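Local structure of DsbA family protein (Salmonella typhimurium, 7JVE) at residues Val87-Tyr92 with Met211-Thr216; Phe116-Phe121 with Ala148-Trp153; Val221-Gln226 with Val230-Val235. The protein acts as a trimeric thioredoxin-like enzyme that combines thiol oxidase and disulfide isomerase activities. All coordinates share one frame; numbering follows the deposited sequence.

Interaction 1. Residues Val87-Tyr92 with Met211-Thr216. With EDO (1,2-ethanediol), chain M.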
loop_
_atom_site.group_PDB
_atom_site.type_symbol
_atom_site.label_atom_id
_atom_site.label_comp_id
_atom_site.label_asym_id
_atom_site.label_seq_id
_atom_site.Cartn_x
_atom_site.Cartn_y
_atom_site.Cartn_z
ATOM N N VAL A 87 -27.770 -6.298 5.879
ATOM C CA VAL A 87 -27.514 -5.438 7.026
ATOM C C VAL A 87 -26.252 -4.644 6.730
ATOM O O VAL A 87 -25.212 -5.228 6.407
ATOM C CB VAL A 87 -27.363 -6.270 8.314
ATOM C CG1 VAL A 87 -27.215 -5.365 9.529
ATOM C CG2 VAL A 87 -28.541 -7.198 8.484
ATOM N N MET A 88 -26.329 -3.314 6.815
ATOM C CA MET A 88 -25.218 -2.472 6.381
ATOM C C MET A 88 -24.682 -1.646 7.543
ATOM O O MET A 88 -25.391 -0.788 8.088
ATOM C CB MET A 88 -25.616 -1.570 5.208
ATOM C CG MET A 88 -26.203 -2.318 4.011
ATOM S SD MET A 88 -27.213 -1.339 2.863
ATOM C CE MET A 88 -28.570 -0.781 3.902
ATOM N N PHE A 89 -23.430 -1.922 7.913
ATOM C CA PHE A 89 -22.665 -1.125 8.861
ATOM C C PHE A 89 -21.893 -0.050 8.096
ATOM O O PHE A 89 -21.070 -0.360 7.227
ATOM C CB PHE A 89 -21.719 -2.020 9.654
ATOM C CG PHE A 89 -22.430 -2.986 10.560
ATOM C CD1 PHE A 89 -23.047 -4.117 10.039
ATOM C CD2 PHE A 89 -22.525 -2.727 11.935
ATOM C CE1 PHE A 89 -23.701 -5.018 10.879
ATOM C CE2 PHE A 89 -23.177 -3.607 12.785
ATOM C CZ PHE A 89 -23.773 -4.768 12.263
ATOM N N PHE A 90 -22.165 1.210 8.418
ATOM C CA PHE A 90 -21.583 2.317 7.688
ATOM C C PHE A 90 -21.466 3.512 8.625
ATOM O O PHE A 90 -22.194 3.629 9.620
ATOM C CB PHE A 90 -22.426 2.696 6.465
ATOM C CG PHE A 90 -23.765 3.241 6.836
ATOM C CD1 PHE A 90 -24.817 2.389 7.128
ATOM C CD2 PHE A 90 -23.954 4.610 6.979
ATOM C CE1 PHE A 90 -26.039 2.899 7.515
ATOM C CE2 PHE A 90 -25.174 5.118 7.349
ATOM C CZ PHE A 90 -26.216 4.267 7.617
ATOM N N ASP A 91 -20.515 4.380 8.291
ATOM C CA ASP A 91 -20.297 5.674 8.923
ATOM C C ASP A 91 -20.508 6.725 7.835
ATOM O O ASP A 91 -20.002 6.566 6.717
ATOM C CB ASP A 91 -18.873 5.716 9.513
ATOM C CG ASP A 91 -18.524 7.027 10.222
ATOM O OD1 ASP A 91 -19.134 8.094 9.953
ATOM O OD2 ASP A 91 -17.576 6.971 11.052
ATOM N N TYR A 92 -21.282 7.773 8.133
ATOM C CA TYR A 92 -21.494 8.787 7.108
ATOM C C TYR A 92 -20.189 9.457 6.669
ATOM O O TYR A 92 -20.121 9.972 5.548
ATOM C CB TYR A 92 -22.487 9.848 7.576
ATOM C CG TYR A 92 -23.926 9.388 7.532
ATOM C CD1 TYR A 92 -24.578 9.175 6.310
ATOM C CD2 TYR A 92 -24.635 9.157 8.701
ATOM C CE1 TYR A 92 -25.893 8.754 6.261
ATOM C CE2 TYR A 92 -25.964 8.729 8.668
ATOM C CZ TYR A 92 -26.585 8.527 7.447
ATOM O OH TYR A 92 -27.904 8.115 7.409
ATOM N N MET A 211 -19.643 -8.265 16.359
ATOM C CA MET A 211 -19.490 -8.845 15.032
ATOM C C MET A 211 -18.050 -8.793 14.548
ATOM O O MET A 211 -17.767 -9.273 13.451
ATOM C CB MET A 211 -20.401 -8.130 14.035
ATOM C CG MET A 211 -21.874 -8.517 14.181
ATOM S SD MET A 211 -22.173 -10.265 13.840
ATOM C CE MET A 211 -21.484 -10.375 12.199
ATOM N N ASP A 212 -17.138 -8.223 15.340
ATOM C CA ASP A 212 -15.772 -7.961 14.902
ATOM C C ASP A 212 -15.753 -7.089 13.641
ATOM O O ASP A 212 -14.989 -7.334 12.707
ATOM C CB ASP A 212 -15.005 -9.279 14.694
ATOM C CG ASP A 212 -13.492 -9.091 14.728
ATOM O OD1 ASP A 212 -13.025 -8.002 15.125
ATOM O OD2 ASP A 212 -12.759 -10.016 14.336
ATOM N N PHE A 213 -16.599 -6.055 13.625
ATOM C CA PHE A 213 -16.621 -5.007 12.606
ATOM C C PHE A 213 -16.158 -3.657 13.140
ATOM O O PHE A 213 -16.431 -2.629 12.508
ATOM C CB PHE A 213 -18.042 -4.803 12.050
ATOM C CG PHE A 213 -18.609 -5.983 11.296
ATOM C CD1 PHE A 213 -17.785 -6.900 10.673
ATOM C CD2 PHE A 213 -19.988 -6.139 11.188
ATOM C CE1 PHE A 213 -18.318 -7.951 9.961
ATOM C CE2 PHE A 213 -20.521 -7.201 10.495
ATOM C CZ PHE A 213 -19.689 -8.113 9.890
ATOM N N SER A 214 -15.540 -3.605 14.312
ATOM C CA SER A 214 -15.213 -2.302 14.893
ATOM C C SER A 214 -14.294 -1.518 13.962
ATOM O O SER A 214 -13.220 -1.994 13.576
ATOM C CB SER A 214 -14.562 -2.472 16.260
ATOM O OG SER A 214 -14.616 -1.254 16.975
ATOM N N GLY A 215 -14.722 -0.313 13.587
ATOM C CA GLY A 215 -13.913 0.481 12.692
ATOM C C GLY A 215 -13.939 0.051 11.243
ATOM O O GLY A 215 -13.234 0.655 10.441
ATOM N N THR A 216 -14.727 -0.956 10.877
ATOM C CA THR A 216 -14.689 -1.530 9.530
ATOM C C THR A 216 -16.101 -1.695 8.973
ATOM O O THR A 216 -16.830 -2.620 9.391
ATOM C CB THR A 216 -13.930 -2.863 9.515
ATOM O OG1 THR A 216 -14.646 -3.847 10.259
ATOM C CG2 THR A 216 -12.480 -2.731 10.099
HETATM C C1 EDO M . -14.200 -12.829 13.069
HETATM O O1 EDO M . -13.468 -12.453 14.239
HETATM C C2 EDO M . -13.201 -13.191 11.974
HETATM O O2 EDO M . -12.099 -13.950 12.532
#
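Phe89 and Phe213 form a buried edge-to-face aromatic pair. The CD2-CE2 side of Phe213 is directed at the face of Phe89, and CD2 stands over the centre of that ring, 3.8 Å from Phe89 CD1. Phe213 CE2 lies 3.9 Å from Phe89 CE1, so one side of the incoming ring does the touching. The centroids are 5.1 Å apart with the planes inclined at 66°. In Phe89, CG stands anti to the carbonyl carbon (chi1 -67°), which carries the ring off the strand toward the loop; Leu207 of helix 199-210 packs against it as well. Met211 CB leans over one face of Phe213 near the rim, and the Tyr58 ring also meets Phe213. The contact joins central strand 84-90, which leads toward the Cys94-Cys97 disulfide, to the loop entering strand 218-223. That loop ends in a Thr-Pro pair at the position where thioredoxin-fold enzymes carry their cis-proline opposite the CxxC motif, so the proline here is probably the equivalent one. Two backbone features shape it. Asp212 takes a positive phi of 57° in a Schellman motif closing the preceding helix. Phe213 to Thr216 then form a type II turn, with Thr216 N donating to Phe213 O at 2.9 Å and Gly215 supplying the positive phi of its third position. Farther out, Asp212 OD2 accepts a hydrogen bond from O1 of an ethanediol at 2.5 Å, the diol probably coming from the crystallisation liquor. The same oxygen forms a salt bridge with Lys162 of the second subunit, and Gln54 also binds the diol.

Interaction 2. Residues Phe116-Phe121 with Ala148-Trp153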
loop_
_atom_site.group_PDB
_atom_site.type_symbol
_atom_site.label_atom_id
_atom_site.label_comp_id
_atom_site.label_asym_id
_atom_site.label_seq_id
_atom_site.Cartn_x
_atom_site.Cartn_y
_atom_site.Cartn_z
ATOM N N PHE A 116 -33.507 -4.142 3.652
ATOM C CA PHE A 116 -32.215 -3.487 3.825
ATOM C C PHE A 116 -32.220 -2.744 5.156
ATOM O O PHE A 116 -33.061 -1.865 5.384
ATOM C CB PHE A 116 -31.907 -2.551 2.657
ATOM C CG PHE A 116 -31.666 -3.266 1.349
ATOM C CD1 PHE A 116 -32.737 -3.747 0.596
ATOM C CD2 PHE A 116 -30.367 -3.464 0.869
ATOM C CE1 PHE A 116 -32.524 -4.406 -0.622
ATOM C CE2 PHE A 116 -30.146 -4.109 -0.343
ATOM C CZ PHE A 116 -31.222 -4.590 -1.091
ATOM N N ILE A 117 -31.307 -3.135 6.043
ATOM C CA ILE A 117 -31.243 -2.648 7.409
ATOM C C ILE A 117 -30.005 -1.774 7.542
ATOM O O ILE A 117 -28.924 -2.139 7.070
ATOM C CB ILE A 117 -31.214 -3.828 8.402
ATOM C CG1 ILE A 117 -32.395 -4.774 8.123
ATOM C CG2 ILE A 117 -31.216 -3.323 9.830
ATOM C CD1 ILE A 117 -32.532 -5.931 9.110
ATOM N N PHE A 118 -30.160 -0.626 8.188
ATOM C CA PHE A 118 -29.119 0.395 8.270
ATOM C C PHE A 118 -28.546 0.446 9.684
ATOM O O PHE A 118 -29.261 0.768 10.641
ATOM C CB PHE A 118 -29.692 1.758 7.869
ATOM C CG PHE A 118 -30.077 1.843 6.402
ATOM C CD1 PHE A 118 -31.282 1.325 5.957
ATOM C CD2 PHE A 118 -29.214 2.428 5.469
ATOM C CE1 PHE A 118 -31.641 1.393 4.598
ATOM C CE2 PHE A 118 -29.557 2.507 4.115
ATOM C CZ PHE A 118 -30.770 1.980 3.678
ATOM N N LYS A 119 -27.266 0.140 9.820
ATOM C CA LYS A 119 -26.600 0.172 11.128
ATOM C C LYS A 119 -25.564 1.298 11.125
ATOM O O LYS A 119 -24.414 1.092 10.749
ATOM C CB LYS A 119 -25.932 -1.180 11.446
ATOM C CG LYS A 119 -26.865 -2.354 11.381
ATOM C CD LYS A 119 -27.850 -2.314 12.550
ATOM C CE LYS A 119 -28.410 -3.687 12.841
ATOM N NZ LYS A 119 -29.298 -3.686 14.030
ATOM N N GLU A 120 -25.979 2.485 11.566
ATOM C CA GLU A 120 -25.072 3.624 11.671
ATOM C C GLU A 120 -24.137 3.440 12.860
ATOM O O GLU A 120 -24.596 3.114 13.961
ATOM C CB GLU A 120 -25.873 4.912 11.841
ATOM C CG GLU A 120 -26.678 5.294 10.631
ATOM C CD GLU A 120 -27.668 6.412 10.904
ATOM O OE1 GLU A 120 -27.264 7.423 11.495
ATOM O OE2 GLU A 120 -28.846 6.293 10.495
ATOM N N PHE A 121 -22.835 3.660 12.644
ATOM C CA PHE A 121 -21.847 3.548 13.708
ATOM C C PHE A 121 -20.653 4.441 13.389
ATOM O O PHE A 121 -20.478 4.871 12.241
ATOM C CB PHE A 121 -21.414 2.081 13.920
ATOM C CG PHE A 121 -20.365 1.578 12.928
ATOM C CD1 PHE A 121 -20.638 1.519 11.572
ATOM C CD2 PHE A 121 -19.128 1.117 13.370
ATOM C CE1 PHE A 121 -19.679 1.037 10.649
ATOM C CE2 PHE A 121 -18.168 0.634 12.463
ATOM C CZ PHE A 121 -18.447 0.602 11.092
ATOM N N ALA A 148 -38.628 4.892 3.204
ATOM C CA ALA A 148 -38.246 5.532 1.952
ATOM C C ALA A 148 -37.708 6.931 2.211
ATOM O O ALA A 148 -36.720 7.343 1.598
ATOM C CB ALA A 148 -39.431 5.589 0.989
ATOM N N LYS A 149 -38.322 7.652 3.159
ATOM C CA LYS A 149 -37.903 9.010 3.479
ATOM C C LYS A 149 -36.608 9.013 4.296
ATOM O O LYS A 149 -35.729 9.857 4.068
ATOM C CB LYS A 149 -39.051 9.741 4.196
ATOM C CG LYS A 149 -38.770 11.159 4.642
ATOM C CD LYS A 149 -38.100 11.986 3.575
ATOM C CE LYS A 149 -39.069 12.537 2.602
ATOM N NZ LYS A 149 -38.351 13.300 1.539
ATOM N N TYR A 150 -36.453 8.060 5.219
ATOM C CA TYR A 150 -35.149 7.864 5.839
ATOM C C TYR A 150 -34.064 7.683 4.776
ATOM O O TYR A 150 -32.954 8.218 4.904
ATOM C CB TYR A 150 -35.170 6.659 6.786
ATOM C CG TYR A 150 -33.784 6.275 7.221
ATOM C CD1 TYR A 150 -33.197 6.853 8.354
ATOM C CD2 TYR A 150 -33.023 5.373 6.459
ATOM C CE1 TYR A 150 -31.890 6.515 8.747
ATOM C CE2 TYR A 150 -31.720 5.044 6.817
ATOM C CZ TYR A 150 -31.153 5.619 7.956
ATOM O OH TYR A 150 -29.874 5.271 8.303
ATOM N N LEU A 151 -34.370 6.939 3.713
ATOM C CA LEU A 151 -33.370 6.697 2.684
ATOM C C LEU A 151 -33.025 7.988 1.932
ATOM O O LEU A 151 -31.848 8.203 1.599
ATOM C CB LEU A 151 -33.850 5.584 1.746
ATOM C CG LEU A 151 -32.968 5.096 0.583
ATOM C CD1 LEU A 151 -31.533 4.762 1.004
ATOM C CD2 LEU A 151 -33.618 3.885 -0.082
ATOM N N ASP A 152 -34.023 8.874 1.686
ATOM C CA ASP A 152 -33.716 10.197 1.120
ATOM C C ASP A 152 -32.782 10.982 2.022
ATOM O O ASP A 152 -31.837 11.624 1.549
ATOM C CB ASP A 152 -34.964 11.065 0.875
ATOM C CG ASP A 152 -35.923 10.455 -0.103
ATOM O OD1 ASP A 152 -37.150 10.580 0.107
ATOM O OD2 ASP A 152 -35.451 9.815 -1.068
ATOM N N TRP A 153 -33.067 10.991 3.322
ATOM C CA TRP A 153 -32.201 11.705 4.251
ATOM C C TRP A 153 -30.789 11.124 4.223
ATOM O O TRP A 153 -29.793 11.854 4.155
ATOM C CB TRP A 153 -32.799 11.641 5.658
ATOM C CG TRP A 153 -31.784 11.737 6.723
ATOM C CD1 TRP A 153 -31.251 10.705 7.447
ATOM C CD2 TRP A 153 -31.139 12.932 7.186
ATOM N NE1 TRP A 153 -30.325 11.188 8.346
ATOM C CE2 TRP A 153 -30.235 12.548 8.211
ATOM C CE3 TRP A 153 -31.246 14.291 6.849
ATOM C CZ2 TRP A 153 -29.438 13.477 8.904
ATOM C CZ3 TRP A 153 -30.452 15.215 7.537
ATOM C CH2 TRP A 153 -29.559 14.799 8.554
HETATM O O HOH W 1 -29.226 8.880 9.760
#
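This is a buried strand-to-helix contact, part aromatic and part polar, that ties strand 115-120 of the thioredoxin sheet to helix 147-159. The helix belongs to the helical region that follows this strand, consistent with the helical insertion of DsbA-like proteins. The axes of segments 116-120 and 148-153 approach to 11.3 Å, a gap spanned by side chains from both elements. Tyr150 reaches in from the helix with CG anti to its backbone N (chi1 169°), and its ring slides past Phe118 to form an edge-to-face pair with planes at 64°. Tyr150 CE2 is the leading atom: it sits over the Phe118 face, offset toward the rim, 3.6 Å from Phe118 CG. At the far end of the same phenylalanine ring, Phe118 CZ meets Leu151 CD1 at 3.9 Å, while His154 makes a further edge-to-face pair with Phe118. Beyond the aromatic pair the Tyr150 hydroxyl meets Glu120, whose side chain extends from the strand in the opposite direction. Tyr150 OH donates to Glu120 OE2 at 2.6 Å, approaching on the anti side and 28° out of the carboxylate plane. Water 1 donates to the same OE2 at 2.7 Å and accepts from Trp153 NE1 at 2.9 Å, lying in the plane of the indole at its edge. Two donors converge on one oxygen of a buried carboxylate, which probably stabilises negative charge there, while the bond to OE2 should orient the Tyr150 hydroxyl.

Interaction 3. Residues Val221-Gln226 with Val230-Val235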
loop_
_atom_site.group_PDB
_atom_site.type_symbol
_atom_site.label_atom_id
_atom_site.label_comp_id
_atom_site.label_asym_id
_atom_site.label_seq_id
_atom_site.Cartn_x
_atom_site.Cartn_y
_atom_site.Cartn_z
ATOM N N VAL A 221 -25.425 -10.445 4.709
ATOM C CA VAL A 221 -26.537 -10.894 3.886
ATOM C C VAL A 221 -26.925 -12.290 4.365
ATOM O O VAL A 221 -26.085 -13.197 4.393
ATOM C CB VAL A 221 -26.162 -10.893 2.399
ATOM C CG1 VAL A 221 -27.396 -11.115 1.539
ATOM C CG2 VAL A 221 -25.433 -9.564 2.052
ATOM N N MET A 222 -28.189 -12.463 4.739
ATOM C CA MET A 222 -28.618 -13.671 5.423
ATOM C C MET A 222 -30.125 -13.820 5.304
ATOM O O MET A 222 -30.841 -12.815 5.182
ATOM C CB MET A 222 -28.195 -13.630 6.893
ATOM C CG MET A 222 -28.896 -12.549 7.675
ATOM S SD MET A 222 -28.228 -12.284 9.327
ATOM C CE MET A 222 -28.011 -13.963 9.931
ATOM N N PRO A 223 -30.636 -15.051 5.322
ATOM C CA PRO A 223 -32.082 -15.246 5.458
ATOM C C PRO A 223 -32.546 -14.744 6.813
ATOM O O PRO A 223 -31.813 -14.786 7.801
ATOM C CB PRO A 223 -32.264 -16.771 5.341
ATOM C CG PRO A 223 -30.945 -17.288 4.832
ATOM C CD PRO A 223 -29.910 -16.332 5.340
ATOM N N GLN A 224 -33.788 -14.272 6.856
ATOM C CA GLN A 224 -34.302 -13.743 8.107
ATOM C C GLN A 224 -34.813 -14.848 9.021
ATOM O O GLN A 224 -34.707 -14.720 10.245
ATOM C CB GLN A 224 -35.404 -12.726 7.824
ATOM C CG GLN A 224 -34.931 -11.436 7.145
ATOM C CD GLN A 224 -35.744 -10.243 7.594
ATOM O OE1 GLN A 224 -35.317 -9.489 8.456
ATOM N NE2 GLN A 224 -36.943 -10.090 7.035
ATOM N N THR A 225 -35.360 -15.930 8.459
ATOM C CA THR A 225 -35.899 -17.014 9.271
ATOM C C THR A 225 -34.744 -17.808 9.845
ATOM O O THR A 225 -33.807 -18.164 9.125
ATOM C CB THR A 225 -36.746 -17.980 8.447
ATOM O OG1 THR A 225 -35.893 -18.624 7.493
ATOM C CG2 THR A 225 -37.867 -17.223 7.731
ATOM N N GLN A 226 -34.827 -18.124 11.133
ATOM C CA GLN A 226 -33.648 -18.600 11.825
ATOM C C GLN A 226 -33.370 -20.023 11.339
ATOM O O GLN A 226 -34.060 -20.986 11.704
ATOM C CB GLN A 226 -33.782 -18.501 13.335
ATOM C CG GLN A 226 -32.364 -18.346 13.880
ATOM C CD GLN A 226 -32.242 -18.197 15.378
ATOM O OE1 GLN A 226 -33.193 -18.423 16.121
ATOM N NE2 GLN A 226 -31.097 -17.666 15.804
ATOM N N VAL A 230 -25.217 -22.129 7.159
ATOM C CA VAL A 230 -24.042 -21.298 6.920
ATOM C C VAL A 230 -23.929 -20.952 5.441
ATOM O O VAL A 230 -23.370 -19.901 5.069
ATOM C CB VAL A 230 -22.773 -22.030 7.426
ATOM C CG1 VAL A 230 -22.876 -22.332 8.924
ATOM C CG2 VAL A 230 -22.511 -23.303 6.620
ATOM N N LYS A 231 -24.482 -21.815 4.582
ATOM C CA LYS A 231 -24.380 -21.704 3.135
ATOM C C LYS A 231 -25.231 -20.589 2.547
ATOM O O LYS A 231 -25.038 -20.261 1.374
ATOM C CB LYS A 231 -24.772 -23.038 2.486
ATOM C CG LYS A 231 -24.429 -23.124 1.004
ATOM C CD LYS A 231 -22.921 -23.153 0.787
ATOM C CE LYS A 231 -22.293 -24.439 1.323
ATOM N NZ LYS A 231 -22.673 -25.619 0.506
ATOM N N ARG A 232 -26.158 -20.005 3.313
ATOM C CA ARG A 232 -27.001 -18.914 2.823
ATOM C C ARG A 232 -26.618 -17.545 3.380
ATOM O O ARG A 232 -27.368 -16.584 3.186
ATOM C CB ARG A 232 -28.473 -19.198 3.132
ATOM C CG ARG A 232 -29.046 -20.443 2.454
ATOM C CD ARG A 232 -30.491 -20.219 2.030
ATOM N NE ARG A 232 -31.429 -20.363 3.151
ATOM C CZ ARG A 232 -32.682 -19.888 3.180
ATOM N NH1 ARG A 232 -33.190 -19.226 2.143
ATOM N NH2 ARG A 232 -33.442 -20.086 4.255
ATOM N N VAL A 233 -25.479 -17.423 4.053
ATOM C CA VAL A 233 -25.055 -16.182 4.701
ATOM C C VAL A 233 -23.772 -15.694 4.042
ATOM O O VAL A 233 -22.868 -16.484 3.769
ATOM C CB VAL A 233 -24.811 -16.392 6.205
ATOM C CG1 VAL A 233 -24.382 -15.086 6.877
ATOM C CG2 VAL A 233 -26.025 -17.020 6.876
ATOM N N THR A 234 -23.659 -14.392 3.829
ATOM C CA THR A 234 -22.420 -13.880 3.268
ATOM C C THR A 234 -22.056 -12.598 4.010
ATOM O O THR A 234 -22.919 -11.740 4.216
ATOM C CB THR A 234 -22.559 -13.609 1.764
ATOM O OG1 THR A 234 -23.208 -14.714 1.137
ATOM C CG2 THR A 234 -21.171 -13.531 1.154
ATOM N N VAL A 235 -20.791 -12.463 4.402
ATOM C CA VAL A 235 -20.297 -11.258 5.060
ATOM C C VAL A 235 -19.329 -10.587 4.098
ATOM O O VAL A 235 -18.377 -11.217 3.629
ATOM C CB VAL A 235 -19.634 -11.582 6.411
ATOM C CG1 VAL A 235 -18.961 -10.370 6.994
ATOM C CG2 VAL A 235 -20.682 -12.133 7.392
#
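A beta hairpin of strands 218-223 and 234-237 forms one edge of the thioredoxin sheet, strand 234-237 being outermost within the chain. Val221 and Thr234 are an antiparallel hydrogen-bonded pair: Val221 N donates to Thr234 O at 2.9 Å, and Thr234 N returns a bond to Val221 O at 2.8 Å. Val221 O receives a second, weaker approach from Val233 CA at 3.2 Å, a CA-H...O contact. The side chains of Val221 and Thr234 lie on the sheet face covered by helix 242-253, where Ala248 touches both and Lys251 hydrogen-bonds to Thr234 OG1. Beyond the pair, Met222 CB rests on Val233 CG2 at 4.0 Å. The chains then diverge toward the hairpin end, where Arg232 folds back over Pro223. Its CG is anti to the carbonyl carbon (chi1 -63°), and bends at chi2 and chi3 lay the guanidinium across the proline; NH2 also has a long, weak ion pair with Asp227. Pro223 CG stands over the centre of the guanidinium face, 3.5 Å from Arg232 CZ.

All three contacts hang on one mixed sheet, in which strand 84-90 lies between strands 115-120 and 218-223. Interactions 1 and 2 have centres about 14 Å apart and are joined by probable backbone hydrogen bonds, Met88 O to Lys119 N at 2.7 Å and Met88 N to Ile117 O at 2.9 Å; along the chain interaction 2 is nested within the loop closed by interaction 1. Interaction 3 follows in series, its centre about 17 Å from that of interaction 1, and touches it where Phe213 CZ meets Val235 CG1 at 3.7 Å. Interactions 2 and 3 do not touch. Interaction 1 lies near the Cys94-Cys97 disulfide, although Phe89 does not touch it.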